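Local coordinates for monoglyceride lipase (PDB 4ZWN), which hydrolyses monoacylglycerols to free fatty acids and glycerol, and also takes part in the breakdown of fatty acid ethyl esters, at residues A[65-70]-A[138-143]; A[92-97]-A[118-123]; A[203-208]-A[225-230]. The protein carries 2 engineered substitutions. All blocks are in the same frame, centred on the assembly; numbering follows the deposited sequence.

Contact 1 of 3, residues A[65-70]-A[138-143]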
ATOM      1  N   LEU A  65      -6.846   6.348   3.418  1.00 34.43           N
ATOM      2  CA  LEU A  65      -5.629   6.027   4.154  1.00 27.58           C
ATOM      3  C   LEU A  65      -4.700   5.186   3.275  1.00 33.86           C
ATOM      4  O   LEU A  65      -5.059   4.087   2.855  1.00 31.05           O
ATOM      5  CB  LEU A  65      -5.968   5.275   5.444  1.00 24.98           C
ATOM      6  CG  LEU A  65      -5.073   5.424   6.682  1.00 31.70           C
ATOM      7  CD1 LEU A  65      -5.559   4.505   7.790  1.00 31.64           C
ATOM      8  CD2 LEU A  65      -3.609   5.160   6.377  1.00 39.59           C
ATOM      9  N   LEU A  66      -3.502   5.694   3.009  1.00 33.60           N
ATOM     10  CA  LEU A  66      -2.579   4.993   2.125  1.00 30.02           C
ATOM     11  C   LEU A  66      -1.505   4.227   2.897  1.00 32.60           C
ATOM     12  O   LEU A  66      -0.746   4.806   3.673  1.00 37.12           O
ATOM     13  CB  LEU A  66      -1.924   5.976   1.154  1.00 32.23           C
ATOM     14  CG  LEU A  66      -2.863   6.904   0.375  1.00 36.27           C
ATOM     15  CD1 LEU A  66      -2.102   7.647  -0.704  1.00 37.99           C
ATOM     16  CD2 LEU A  66      -4.019   6.137  -0.235  1.00 41.76           C
ATOM     17  N   ILE A  67      -1.454   2.918   2.676  1.00 30.22           N
ATOM     18  CA  ILE A  67      -0.423   2.072   3.264  1.00 30.10           C
ATOM     19  C   ILE A  67       0.624   1.732   2.209  1.00 31.54           C
ATOM     20  O   ILE A  67       0.371   0.920   1.317  1.00 29.32           O
ATOM     21  CB  ILE A  67      -1.007   0.771   3.841  1.00 26.47           C
ATOM     22  CG1 ILE A  67      -2.226   1.072   4.713  1.00 25.09           C
ATOM     23  CG2 ILE A  67       0.054   0.015   4.633  1.00 29.08           C
ATOM     24  CD1 ILE A  67      -2.910  -0.162   5.249  1.00 29.68           C
ATOM     25  N   HIS A  68       1.797   2.354   2.309  1.00 33.13           N
ATOM     26  CA  HIS A  68       2.835   2.185   1.296  1.00 29.84           C
ATOM     27  C   HIS A  68       3.445   0.788   1.333  1.00 29.05           C
ATOM     28  O   HIS A  68       3.248   0.032   2.287  1.00 26.04           O
ATOM     29  CB  HIS A  68       3.935   3.244   1.456  1.00 28.56           C
ATOM     30  CG  HIS A  68       4.779   3.077   2.686  1.00 32.16           C
ATOM     31  ND1 HIS A  68       5.781   2.137   2.779  1.00 33.22           N
ATOM     32  CD2 HIS A  68       4.783   3.750   3.860  1.00 34.88           C
ATOM     33  CE1 HIS A  68       6.359   2.227   3.965  1.00 31.71           C
ATOM     34  NE2 HIS A  68       5.771   3.200   4.642  1.00 33.92           N
ATOM     35  N   GLY A  69       4.183   0.454   0.281  1.00 28.10           N
ATOM     36  CA  GLY A  69       4.840  -0.835   0.191  1.00 29.75           C
ATOM     37  C   GLY A  69       6.274  -0.793   0.681  1.00 34.88           C
ATOM     38  O   GLY A  69       6.803   0.273   1.009  1.00 30.31           O
ATOM     39  N   PHE A  70       6.901  -1.965   0.735  1.00 34.66           N
ATOM     40  CA  PHE A  70       8.291  -2.074   1.148  1.00 30.19           C
ATOM     41  C   PHE A  70       9.178  -1.215   0.253  1.00 32.85           C
ATOM     42  O   PHE A  70       9.088  -1.286  -0.973  1.00 28.30           O
ATOM     43  CB  PHE A  70       8.741  -3.537   1.112  1.00 31.53           C
ATOM     44  CG  PHE A  70      10.159  -3.752   1.569  1.00 33.64           C
ATOM     45  CD1 PHE A  70      10.538  -3.445   2.867  1.00 28.39           C
ATOM     46  CD2 PHE A  70      11.108  -4.279   0.706  1.00 31.58           C
ATOM     47  CE1 PHE A  70      11.840  -3.647   3.292  1.00 35.91           C
ATOM     48  CE2 PHE A  70      12.411  -4.486   1.125  1.00 36.29           C
ATOM     49  CZ  PHE A  70      12.777  -4.167   2.420  1.00 38.25           C
ATOM     50  N   LEU A 138     -14.025   6.786   5.634  1.00 39.20           N
ATOM     51  CA  LEU A 138     -12.597   6.500   5.603  1.00 33.56           C
ATOM     52  C   LEU A 138     -12.318   5.211   4.845  1.00 36.90           C
ATOM     53  O   LEU A 138     -12.771   4.137   5.243  1.00 39.44           O
ATOM     54  CB  LEU A 138     -12.036   6.398   7.022  1.00 35.83           C
ATOM     55  CG  LEU A 138     -10.539   6.103   7.124  1.00 33.38           C
ATOM     56  CD1 LEU A 138      -9.723   7.233   6.508  1.00 33.32           C
ATOM     57  CD2 LEU A 138     -10.133   5.868   8.569  1.00 37.02           C
ATOM     58  N   PHE A 139     -11.573   5.325   3.750  1.00 36.32           N
ATOM     59  CA  PHE A 139     -11.208   4.167   2.942  1.00 33.84           C
ATOM     60  C   PHE A 139      -9.753   3.784   3.185  1.00 33.09           C
ATOM     61  O   PHE A 139      -8.947   4.615   3.604  1.00 24.96           O
ATOM     62  CB  PHE A 139     -11.442   4.451   1.455  1.00 35.70           C
ATOM     63  CG  PHE A 139     -12.890   4.649   1.095  1.00 36.76           C
ATOM     64  CD1 PHE A 139     -13.470   5.907   1.162  1.00 38.93           C
ATOM     65  CD2 PHE A 139     -13.667   3.580   0.685  1.00 35.19           C
ATOM     66  CE1 PHE A 139     -14.800   6.092   0.832  1.00 40.18           C
ATOM     67  CE2 PHE A 139     -14.998   3.758   0.355  1.00 38.24           C
ATOM     68  CZ  PHE A 139     -15.565   5.017   0.427  1.00 39.19           C
ATOM     69  N   MET A 140      -9.423   2.523   2.921  1.00 26.56           N
ATOM     70  CA  MET A 140      -8.069   2.028   3.137  1.00 28.69           C
ATOM     71  C   MET A 140      -7.455   1.503   1.839  1.00 28.30           C
ATOM     72  O   MET A 140      -8.046   0.678   1.146  1.00 33.70           O
ATOM     73  CB  MET A 140      -8.064   0.937   4.213  1.00 26.80           C
ATOM     74  CG  MET A 140      -6.686   0.361   4.518  1.00 26.08           C
ATOM     75  SD  MET A 140      -6.687  -0.776   5.921  1.00 30.25           S
ATOM     76  CE  MET A 140      -7.078   0.341   7.264  1.00 30.67           C
ATOM     77  N   TRP A 141      -6.260   1.995   1.527  1.00 25.52           N
ATOM     78  CA  TRP A 141      -5.551   1.650   0.300  1.00 25.43           C
ATOM     79  C   TRP A 141      -4.154   1.149   0.637  1.00 29.28           C
ATOM     80  O   TRP A 141      -3.515   1.655   1.555  1.00 26.42           O
ATOM     81  CB  TRP A 141      -5.476   2.867  -0.625  1.00 24.97           C
ATOM     82  CG  TRP A 141      -4.670   2.691  -1.885  1.00 28.04           C
ATOM     83  CD1 TRP A 141      -5.152   2.391  -3.127  1.00 30.31           C
ATOM     84  CD2 TRP A 141      -3.251   2.843  -2.033  1.00 27.20           C
ATOM     85  NE1 TRP A 141      -4.122   2.335  -4.034  1.00 28.23           N
ATOM     86  CE2 TRP A 141      -2.944   2.608  -3.390  1.00 25.30           C
ATOM     87  CE3 TRP A 141      -2.208   3.147  -1.150  1.00 33.32           C
ATOM     88  CZ2 TRP A 141      -1.641   2.668  -3.885  1.00 27.16           C
ATOM     89  CZ3 TRP A 141      -0.912   3.206  -1.644  1.00 30.03           C
ATOM     90  CH2 TRP A 141      -0.641   2.968  -2.999  1.00 29.84           C
ATOM     91  N   GLY A 142      -3.681   0.154  -0.102  1.00 28.87           N
ATOM     92  CA  GLY A 142      -2.354  -0.381   0.126  1.00 28.85           C
ATOM     93  C   GLY A 142      -1.729  -0.928  -1.140  1.00 31.54           C
ATOM     94  O   GLY A 142      -2.417  -1.519  -1.971  1.00 31.62           O
ATOM     95  N   HIS A 143      -0.423  -0.726  -1.292  1.00 27.24           N
ATOM     96  CA  HIS A 143       0.294  -1.266  -2.440  1.00 29.39           C
ATOM     97  C   HIS A 143       1.296  -2.336  -2.024  1.00 29.55           C
ATOM     98  O   HIS A 143       2.037  -2.162  -1.058  1.00 29.25           O
ATOM     99  CB  HIS A 143       1.017  -0.159  -3.203  1.00 29.30           C
ATOM    100  CG  HIS A 143       1.929  -0.675  -4.272  1.00 30.58           C
ATOM    101  ND1 HIS A 143       1.461  -1.296  -5.410  1.00 25.71           N
ATOM    102  CD2 HIS A 143       3.280  -0.688  -4.362  1.00 29.51           C
ATOM    103  CE1 HIS A 143       2.484  -1.658  -6.163  1.00 30.72           C
ATOM    104  NE2 HIS A 143       3.600  -1.301  -5.549  1.00 39.16           N
TER

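Contact 2 of 3, residues A[92-97]-A[118-123]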
ATOM      1  N   PHE A  92      -4.395  10.392   3.612  1.00 38.34           N
ATOM      2  CA  PHE A  92      -3.508  10.323   4.757  1.00 32.01           C
ATOM      3  C   PHE A  92      -2.544   9.169   4.560  1.00 35.68           C
ATOM      4  O   PHE A  92      -2.959   8.038   4.305  1.00 36.40           O
ATOM      5  CB  PHE A  92      -4.287  10.148   6.063  1.00 36.45           C
ATOM      6  CG  PHE A  92      -3.425  10.236   7.298  1.00 40.22           C
ATOM      7  CD1 PHE A  92      -2.742   9.126   7.767  1.00 38.58           C
ATOM      8  CD2 PHE A  92      -3.297  11.433   7.985  1.00 40.25           C
ATOM      9  CE1 PHE A  92      -1.947   9.208   8.898  1.00 42.85           C
ATOM     10  CE2 PHE A  92      -2.505  11.521   9.116  1.00 41.32           C
ATOM     11  CZ  PHE A  92      -1.830  10.409   9.573  1.00 37.48           C
ATOM     12  N   THR A  93      -1.255   9.459   4.670  1.00 35.90           N
ATOM     13  CA  THR A  93      -0.244   8.417   4.613  1.00 34.93           C
ATOM     14  C   THR A  93       0.834   8.693   5.647  1.00 35.84           C
ATOM     15  O   THR A  93       1.000   9.823   6.107  1.00 33.73           O
ATOM     16  CB  THR A  93       0.386   8.304   3.209  1.00 34.75           C
ATOM     17  OG1 THR A  93       1.192   7.122   3.140  1.00 44.55           O
ATOM     18  CG2 THR A  93       1.245   9.519   2.899  1.00 29.17           C
ATOM     19  N   PHE A  94       1.558   7.649   6.023  1.00 41.52           N
ATOM     20  CA  PHE A  94       2.644   7.787   6.977  1.00 36.99           C
ATOM     21  C   PHE A  94       3.747   6.802   6.633  1.00 38.11           C
ATOM     22  O   PHE A  94       3.473   5.692   6.175  1.00 38.04           O
ATOM     23  CB  PHE A  94       2.144   7.563   8.409  1.00 34.95           C
ATOM     24  CG  PHE A  94       1.656   6.163   8.674  1.00 34.16           C
ATOM     25  CD1 PHE A  94       0.372   5.783   8.323  1.00 34.69           C
ATOM     26  CD2 PHE A  94       2.483   5.230   9.282  1.00 38.60           C
ATOM     27  CE1 PHE A  94      -0.079   4.497   8.566  1.00 33.89           C
ATOM     28  CE2 PHE A  94       2.040   3.944   9.530  1.00 34.44           C
ATOM     29  CZ  PHE A  94       0.758   3.576   9.173  1.00 34.53           C
ATOM     30  N   ASP A  95       4.994   7.215   6.829  1.00 38.46           N
ATOM     31  CA  ASP A  95       6.111   6.294   6.692  1.00 36.00           C
ATOM     32  C   ASP A  95       6.045   5.306   7.850  1.00 32.38           C
ATOM     33  O   ASP A  95       6.134   5.697   9.011  1.00 35.78           O
ATOM     34  CB  ASP A  95       7.450   7.039   6.674  1.00 36.36           C
ATOM     35  CG  ASP A  95       7.642   7.878   5.417  1.00 37.61           C
ATOM     36  OD1 ASP A  95       6.840   7.741   4.467  1.00 34.84           O
ATOM     37  OD2 ASP A  95       8.607   8.669   5.373  1.00 35.53           O
ATOM     38  N   GLN A  96       5.860   4.028   7.531  1.00 31.86           N
ATOM     39  CA  GLN A  96       5.688   3.006   8.556  1.00 34.57           C
ATOM     40  C   GLN A  96       6.995   2.724   9.286  1.00 34.57           C
ATOM     41  O   GLN A  96       8.074   3.077   8.808  1.00 32.97           O
ATOM     42  CB  GLN A  96       5.152   1.711   7.942  1.00 35.71           C
ATOM     43  CG  GLN A  96       3.855   1.867   7.167  1.00 33.90           C
ATOM     44  CD  GLN A  96       3.440   0.581   6.478  1.00 29.16           C
ATOM     45  OE1 GLN A  96       3.151  -0.421   7.132  1.00 26.39           O
ATOM     46  NE2 GLN A  96       3.418   0.601   5.150  1.00 29.67           N
ATOM     47  N   ARG A  97       6.884   2.085  10.448  1.00 32.07           N
ATOM     48  CA  ARG A  97       8.052   1.683  11.218  1.00 36.16           C
ATOM     49  C   ARG A  97       8.951   0.780  10.379  1.00 35.30           C
ATOM     50  O   ARG A  97       8.509  -0.246   9.867  1.00 33.93           O
ATOM     51  CB  ARG A  97       7.627   0.969  12.504  1.00 37.88           C
ATOM     52  CG  ARG A  97       8.763   0.695  13.479  1.00 32.97           C
ATOM     53  CD  ARG A  97       8.262  -0.084  14.686  1.00 34.52           C
ATOM     54  NE  ARG A  97       7.132   0.579  15.331  1.00 39.96           N
ATOM     55  CZ  ARG A  97       7.224   1.324  16.428  1.00 42.94           C
ATOM     56  NH1 ARG A  97       8.398   1.500  17.019  1.00 43.46           N
ATOM     57  NH2 ARG A  97       6.139   1.889  16.940  1.00 41.70           N
ATOM     58  N   ASN A 118      -0.231  -2.637  15.084  1.00 35.01           N
ATOM     59  CA  ASN A 118      -0.416  -1.753  16.228  1.00 32.09           C
ATOM     60  C   ASN A 118      -0.238  -0.292  15.836  1.00 36.15           C
ATOM     61  O   ASN A 118      -1.002   0.572  16.271  1.00 38.38           O
ATOM     62  CB  ASN A 118       0.551  -2.108  17.355  1.00 37.37           C
ATOM     63  CG  ASN A 118       0.232  -1.373  18.644  1.00 40.73           C
ATOM     64  OD1 ASN A 118      -0.913  -1.358  19.094  1.00 43.03           O
ATOM     65  ND2 ASN A 118       1.243  -0.748  19.236  1.00 41.85           N
ATOM     66  N   ASP A 119       0.773  -0.017  15.014  1.00 33.66           N
ATOM     67  CA  ASP A 119       0.976   1.327  14.488  1.00 33.67           C
ATOM     68  C   ASP A 119      -0.190   1.718  13.594  1.00 34.40           C
ATOM     69  O   ASP A 119      -0.647   2.858  13.617  1.00 32.39           O
ATOM     70  CB  ASP A 119       2.285   1.426  13.701  1.00 38.37           C
ATOM     71  CG  ASP A 119       3.509   1.207  14.567  1.00 38.20           C
ATOM     72  OD1 ASP A 119       3.415   1.385  15.799  1.00 39.77           O
ATOM     73  OD2 ASP A 119       4.570   0.861  14.008  1.00 35.00           O
ATOM     74  N   LEU A 120      -0.666   0.757  12.807  1.00 35.67           N
ATOM     75  CA  LEU A 120      -1.768   0.998  11.886  1.00 37.55           C
ATOM     76  C   LEU A 120      -3.042   1.377  12.635  1.00 34.72           C
ATOM     77  O   LEU A 120      -3.730   2.320  12.249  1.00 34.54           O
ATOM     78  CB  LEU A 120      -2.018  -0.234  11.010  1.00 36.18           C
ATOM     79  CG  LEU A 120      -3.119  -0.102   9.953  1.00 31.36           C
ATOM     80  CD1 LEU A 120      -2.886   1.118   9.071  1.00 26.96           C
ATOM     81  CD2 LEU A 120      -3.195  -1.359   9.107  1.00 32.91           C
ATOM     82  N   GLU A 121      -3.347   0.650  13.707  1.00 35.70           N
ATOM     83  CA  GLU A 121      -4.539   0.933  14.503  1.00 37.75           C
ATOM     84  C   GLU A 121      -4.507   2.353  15.057  1.00 35.52           C
ATOM     85  O   GLU A 121      -5.542   3.013  15.153  1.00 41.10           O
ATOM     86  CB  GLU A 121      -4.684  -0.070  15.653  1.00 35.01           C
ATOM     87  CG  GLU A 121      -4.903  -1.516  15.225  1.00 33.56           C
ATOM     88  CD  GLU A 121      -6.302  -1.787  14.693  1.00 40.67           C
ATOM     89  OE1 GLU A 121      -7.103  -0.836  14.571  1.00 42.10           O
ATOM     90  OE2 GLU A 121      -6.604  -2.964  14.405  1.00 38.68           O
ATOM     91  N   HIS A 122      -3.314   2.820  15.411  1.00 36.35           N
ATOM     92  CA  HIS A 122      -3.146   4.169  15.937  1.00 36.71           C
ATOM     93  C   HIS A 122      -3.549   5.238  14.927  1.00 38.24           C
ATOM     94  O   HIS A 122      -4.221   6.209  15.278  1.00 41.33           O
ATOM     95  CB  HIS A 122      -1.699   4.407  16.370  1.00 38.94           C
ATOM     96  CG  HIS A 122      -1.404   5.836  16.702  1.00 42.77           C
ATOM     97  ND1 HIS A 122      -1.760   6.410  17.904  1.00 43.59           N
ATOM     98  CD2 HIS A 122      -0.812   6.816  15.979  1.00 38.20           C
ATOM     99  CE1 HIS A 122      -1.387   7.677  17.913  1.00 39.91           C
ATOM    100  NE2 HIS A 122      -0.811   7.950  16.756  1.00 35.16           N
ATOM    101  N   PHE A 123      -3.129   5.060  13.679  1.00 33.82           N
ATOM    102  CA  PHE A 123      -3.384   6.051  12.640  1.00 34.98           C
ATOM    103  C   PHE A 123      -4.766   5.887  12.028  1.00 39.16           C
ATOM    104  O   PHE A 123      -5.307   6.827  11.446  1.00 44.44           O
ATOM    105  CB  PHE A 123      -2.314   5.973  11.553  1.00 34.69           C
ATOM    106  CG  PHE A 123      -0.979   6.489  11.992  1.00 36.30           C
ATOM    107  CD1 PHE A 123      -0.743   7.854  12.073  1.00 37.23           C
ATOM    108  CD2 PHE A 123       0.040   5.616  12.335  1.00 38.70           C
ATOM    109  CE1 PHE A 123       0.483   8.337  12.483  1.00 37.40           C
ATOM    110  CE2 PHE A 123       1.269   6.092  12.745  1.00 39.01           C
ATOM    111  CZ  PHE A 123       1.491   7.455  12.819  1.00 40.00           C
TER
HETATM  112  O   HOH W   1       4.421   0.803  11.300  1.00 27.53           O

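Contact 3 of 3, residues A[203-208]-A[225-230]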
ATOM      1  N   THR A 203      18.308  -6.293  -1.184  1.00 44.08           N
ATOM      2  CA  THR A 203      18.235  -7.174  -2.344  1.00 43.14           C
ATOM      3  C   THR A 203      18.273  -6.403  -3.657  1.00 43.28           C
ATOM      4  O   THR A 203      18.381  -6.995  -4.729  1.00 45.98           O
ATOM      5  CB  THR A 203      16.963  -8.032  -2.308  1.00 44.77           C
ATOM      6  OG1 THR A 203      15.808  -7.184  -2.368  1.00 54.01           O
ATOM      7  CG2 THR A 203      16.924  -8.851  -1.033  1.00 43.80           C
ATOM      8  N   GLY A 204      18.178  -5.082  -3.568  1.00 40.03           N
ATOM      9  CA  GLY A 204      18.197  -4.245  -4.752  1.00 38.87           C
ATOM     10  C   GLY A 204      16.837  -4.112  -5.412  1.00 43.66           C
ATOM     11  O   GLY A 204      15.998  -5.011  -5.326  1.00 48.27           O
ATOM     12  N   LEU A 205      16.627  -2.984  -6.080  1.00 37.29           N
ATOM     13  CA  LEU A 205      15.366  -2.701  -6.755  1.00 35.86           C
ATOM     14  C   LEU A 205      15.286  -3.326  -8.141  1.00 36.96           C
ATOM     15  O   LEU A 205      16.186  -3.160  -8.964  1.00 38.86           O
ATOM     16  CB  LEU A 205      15.157  -1.191  -6.870  1.00 40.03           C
ATOM     17  CG  LEU A 205      14.933  -0.429  -5.566  1.00 36.72           C
ATOM     18  CD1 LEU A 205      14.818   1.054  -5.849  1.00 40.29           C
ATOM     19  CD2 LEU A 205      13.691  -0.944  -4.859  1.00 40.22           C
ATOM     20  N   ASP A 206      14.196  -4.042  -8.395  1.00 42.61           N
ATOM     21  CA  ASP A 206      13.923  -4.580  -9.722  1.00 38.04           C
ATOM     22  C   ASP A 206      13.197  -3.528 -10.558  1.00 41.07           C
ATOM     23  O   ASP A 206      11.976  -3.577 -10.712  1.00 39.41           O
ATOM     24  CB  ASP A 206      13.095  -5.865  -9.620  1.00 37.48           C
ATOM     25  CG  ASP A 206      12.807  -6.482 -10.973  1.00 40.93           C
ATOM     26  OD1 ASP A 206      13.530  -6.168 -11.943  1.00 49.51           O
ATOM     27  OD2 ASP A 206      11.859  -7.286 -11.068  1.00 45.28           O
ATOM     28  N   LEU A 207      13.962  -2.581 -11.096  1.00 45.64           N
ATOM     29  CA  LEU A 207      13.406  -1.422 -11.791  1.00 46.48           C
ATOM     30  C   LEU A 207      12.519  -1.805 -12.971  1.00 43.24           C
ATOM     31  O   LEU A 207      11.477  -1.185 -13.200  1.00 40.17           O
ATOM     32  CB  LEU A 207      14.535  -0.503 -12.268  1.00 45.29           C
ATOM     33  CG  LEU A 207      15.397   0.138 -11.173  1.00 40.68           C
ATOM     34  CD1 LEU A 207      16.513   0.968 -11.785  1.00 38.83           C
ATOM     35  CD2 LEU A 207      14.547   0.988 -10.241  1.00 36.00           C
ATOM     36  N   LYS A 208      12.932  -2.828 -13.713  1.00 45.91           N
ATOM     37  CA  LYS A 208      12.166  -3.292 -14.864  1.00 43.57           C
ATOM     38  C   LYS A 208      10.873  -3.978 -14.429  1.00 39.92           C
ATOM     39  O   LYS A 208       9.865  -3.920 -15.130  1.00 34.87           O
ATOM     40  CB  LYS A 208      13.010  -4.236 -15.723  1.00 39.62           C
ATOM     41  CG  LYS A 208      13.917  -3.509 -16.709  1.00 51.80           C
ATOM     42  CD  LYS A 208      14.805  -4.475 -17.482  1.00 61.74           C
ATOM     43  CE  LYS A 208      15.310  -3.844 -18.774  1.00 58.75           C
ATOM     44  NZ  LYS A 208      15.889  -2.490 -18.552  1.00 60.22           N
ATOM     45  N   MET A 225      16.316   8.413  -1.121  1.00 56.09           N
ATOM     46  CA  MET A 225      15.366   7.884  -0.146  1.00 56.99           C
ATOM     47  C   MET A 225      14.906   6.473  -0.507  1.00 52.50           C
ATOM     48  O   MET A 225      14.227   5.814   0.279  1.00 55.91           O
ATOM     49  CB  MET A 225      14.150   8.808  -0.028  1.00 56.54           C
ATOM     50  CG  MET A 225      14.387  10.085   0.764  1.00 55.15           C
ATOM     51  SD  MET A 225      14.484   9.793   2.542  1.00 71.15           S
ATOM     52  CE  MET A 225      12.943   8.928   2.831  1.00 44.52           C
ATOM     53  N   SER A 226      15.274   6.016  -1.699  1.00 55.21           N
ATOM     54  CA  SER A 226      14.880   4.689  -2.165  1.00 55.57           C
ATOM     55  C   SER A 226      16.046   3.707  -2.106  1.00 53.54           C
ATOM     56  O   SER A 226      15.859   2.518  -1.851  1.00 53.99           O
ATOM     57  CB  SER A 226      14.332   4.762  -3.590  1.00 49.13           C
ATOM     58  OG  SER A 226      13.175   5.578  -3.653  1.00 54.58           O
ATOM     59  N   VAL A 227      17.248   4.217  -2.352  1.00 53.78           N
ATOM     60  CA  VAL A 227      18.455   3.401  -2.331  1.00 55.58           C
ATOM     61  C   VAL A 227      19.412   3.944  -1.275  1.00 56.76           C
ATOM     62  O   VAL A 227      19.615   5.155  -1.192  1.00 64.28           O
ATOM     63  CB  VAL A 227      19.149   3.388  -3.712  1.00 65.98           C
ATOM     64  CG1 VAL A 227      20.085   2.192  -3.841  1.00 66.55           C
ATOM     65  CG2 VAL A 227      18.115   3.368  -4.829  1.00 53.76           C
ATOM     66  N   PRO A 228      19.994   3.058  -0.449  1.00 57.92           N
ATOM     67  CA  PRO A 228      19.762   1.611  -0.410  1.00 57.15           C
ATOM     68  C   PRO A 228      18.510   1.236   0.375  1.00 54.52           C
ATOM     69  O   PRO A 228      18.010   2.032   1.168  1.00 53.06           O
ATOM     70  CB  PRO A 228      21.017   1.078   0.281  1.00 54.56           C
ATOM     71  CG  PRO A 228      21.425   2.184   1.182  1.00 58.48           C
ATOM     72  CD  PRO A 228      21.079   3.461   0.464  1.00 64.37           C
ATOM     73  N   LEU A 229      18.015   0.025   0.150  1.00 55.74           N
ATOM     74  CA  LEU A 229      16.809  -0.450   0.811  1.00 52.17           C
ATOM     75  C   LEU A 229      17.100  -1.637   1.726  1.00 51.46           C
ATOM     76  O   LEU A 229      17.346  -2.747   1.258  1.00 48.38           O
ATOM     77  CB  LEU A 229      15.756  -0.834  -0.230  1.00 49.40           C
ATOM     78  CG  LEU A 229      14.531  -1.581   0.296  1.00 52.94           C
ATOM     79  CD1 LEU A 229      13.869  -0.800   1.426  1.00 40.82           C
ATOM     80  CD2 LEU A 229      13.553  -1.851  -0.839  1.00 47.93           C
ATOM     81  N   TYR A 230      17.059  -1.399   3.036  1.00 46.71           N
ATOM     82  CA  TYR A 230      17.333  -2.455   4.004  1.00 45.75           C
ATOM     83  C   TYR A 230      16.062  -3.015   4.629  1.00 43.90           C
ATOM     84  O   TYR A 230      15.153  -2.268   4.995  1.00 43.31           O
ATOM     85  CB  TYR A 230      18.261  -1.946   5.109  1.00 47.51           C
ATOM     86  CG  TYR A 230      19.564  -1.385   4.597  1.00 51.83           C
ATOM     87  CD1 TYR A 230      20.539  -2.220   4.064  1.00 47.88           C
ATOM     88  CD2 TYR A 230      19.822  -0.022   4.647  1.00 55.71           C
ATOM     89  CE1 TYR A 230      21.731  -1.711   3.591  1.00 52.59           C
ATOM     90  CE2 TYR A 230      21.010   0.497   4.180  1.00 61.86           C
ATOM     91  CZ  TYR A 230      21.963  -0.352   3.652  1.00 62.76           C
ATOM     92  OH  TYR A 230      23.150   0.165   3.185  1.00 63.01           O
TER
HETATM   93  O   HOH W   2      16.041  -5.265  -0.067  1.00 42.42           O

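Contact 1 of 3, residues A[65-70]-A[138-143]
L65, L66 and I67 run beside M140, W141 and G142 as parallel neighbours deep in an alpha/beta-hydrolase sheet, where strand 138-143 leads into the GXSXG nucleophile elbow. The strand half of the contact is the tight one, laced by the backbone hydrogen bonds of parallel pairing. L65 N donates to F139 O at 2.7 Å, W141 N returns to L65 O, and I67 N closes on W141 O, again at 2.7 Å. On the face under helix 78-86, W141 sets CG opposite its backbone N (chi1 175°), which carries the indole towards L66. There the CD2 branch of L66 touches W141 CB at 3.6 Å and also meets CE3, the two side chains crossing obliquely. The other face, packed by helices 113-134 and 145-156, has I67 CD1 resting 3.9 Å from M140 CG and equally close to the sulfur.

Past I67, towards the partly exposed F70, the grip slackens. H143 N still bonds to I67 O, but at 3.2 Å. G69 slips its CA past H143 O, a passage in which a CB would collide. The H143 side chain bonds to S169 through ND1, and its ring meets that of H302, assigned to the charge relay. H68 is held at both ring nitrogens: NE2 accepts from the backbone N of Q96, and ND1 donates to G69 O at 2.8 Å, lying 39° out of that carbonyl's plane.

Contact 2 of 3, residues A[92-97]-A[118-123]
F94 and F123 lie face to face, centroids 4.2 Å apart and planes 17° from parallel, with F123 CD2 over the middle of the F94 ring. The opposite face of F123 takes H122 CD2, and the edge of F92 brings CE1 within 3.7 Å of F123 CD1. L120 CD1 sits near the plane of F94, 4.4 Å from CZ. F94 places CG between the backbone N and carbonyl carbon (chi1 65°), which brings its ring over F123.

A second flat pair lies further along. R97 grips D119 side-on, NE to OD2 at 2.9 Å along the syn lone pair and NH2 to OD1 at 3.0 Å, the guanidinium and carboxylate nearly coplanar. A water accepts from R97 N and donates to D119 OD2, so this oxygen receives two bonds. A methionine here lacks both N-H donors, and the buried D119 carboxylate would probably be left without its charged mate.

The contact lays helix 113-134 against strand 89-94 on one side of the central sheet. Neighbouring strand 44-51 contributes F46, edge-to-face with F123 and touching R97 and D119, while helix 145-156 packs on L120.

Contact 3 of 3, residues A[203-208]-A[225-230]
L205 and L229 are brought together by two different first torsions: L205 turns CG away from its carbonyl carbon (chi1 -67°), whereas L229 holds CG opposite its backbone N (chi1 170°), and between them these settings send the two CD2 branches towards each other across the gap between the loops. Both residues lie in the part of the chain between strands 165-169 and 264-269 that, in monoglyceride lipases of the alpha/beta-hydrolase fold, forms the cap over the active site. Here it provides a worked case of a thin apolar contact between two irregular stretches. The leucines approach at about a right angle and touch branch to branch, CD2 of L205 standing 4.1 Å from CD2 of L229. The other branch of L205, CD1, comes to V227 CG2 at 4.2 Å and leans towards the CB of S226. One side chain thus spans three residues of the facing loop, and L220 from helix 214-222 packs on both L205 and S226. The hydroxyl of S226 looks elsewhere, bonding to D223.

Just beyond L205 the chain enters the short helix 207-210, with D206 at its N-cap. The L205 side chain lies about 9 Å from that of H302, nearest atoms, near the catalytic centre but not touching it. Between the loops' backbones a water takes the place of a direct bond, accepting from T203 N at 2.7 Å and donating to L229 O at 3.1 Å.

Overall arrangement
Contacts 1 and 2 belong to the same central sheet, their centres about 10 Å apart, for strands 62-67 and 89-94 are neighbours in it and L66 N probably bonds to F92 O. Along the chain contact 2 is nested within the loop that contact 1 closes, and helix 113-134 leads on to strand 138-143. Contact 3 comes later, in the cap region, its centre about 20 Å from that of contact 1 and about 22 Å from that of contact 2. It touches contact 1 where F70 packs against L229. The three therefore set a buried core, with the strand that leads into the nucleophile elbow, against a smaller surface contact in the cap region.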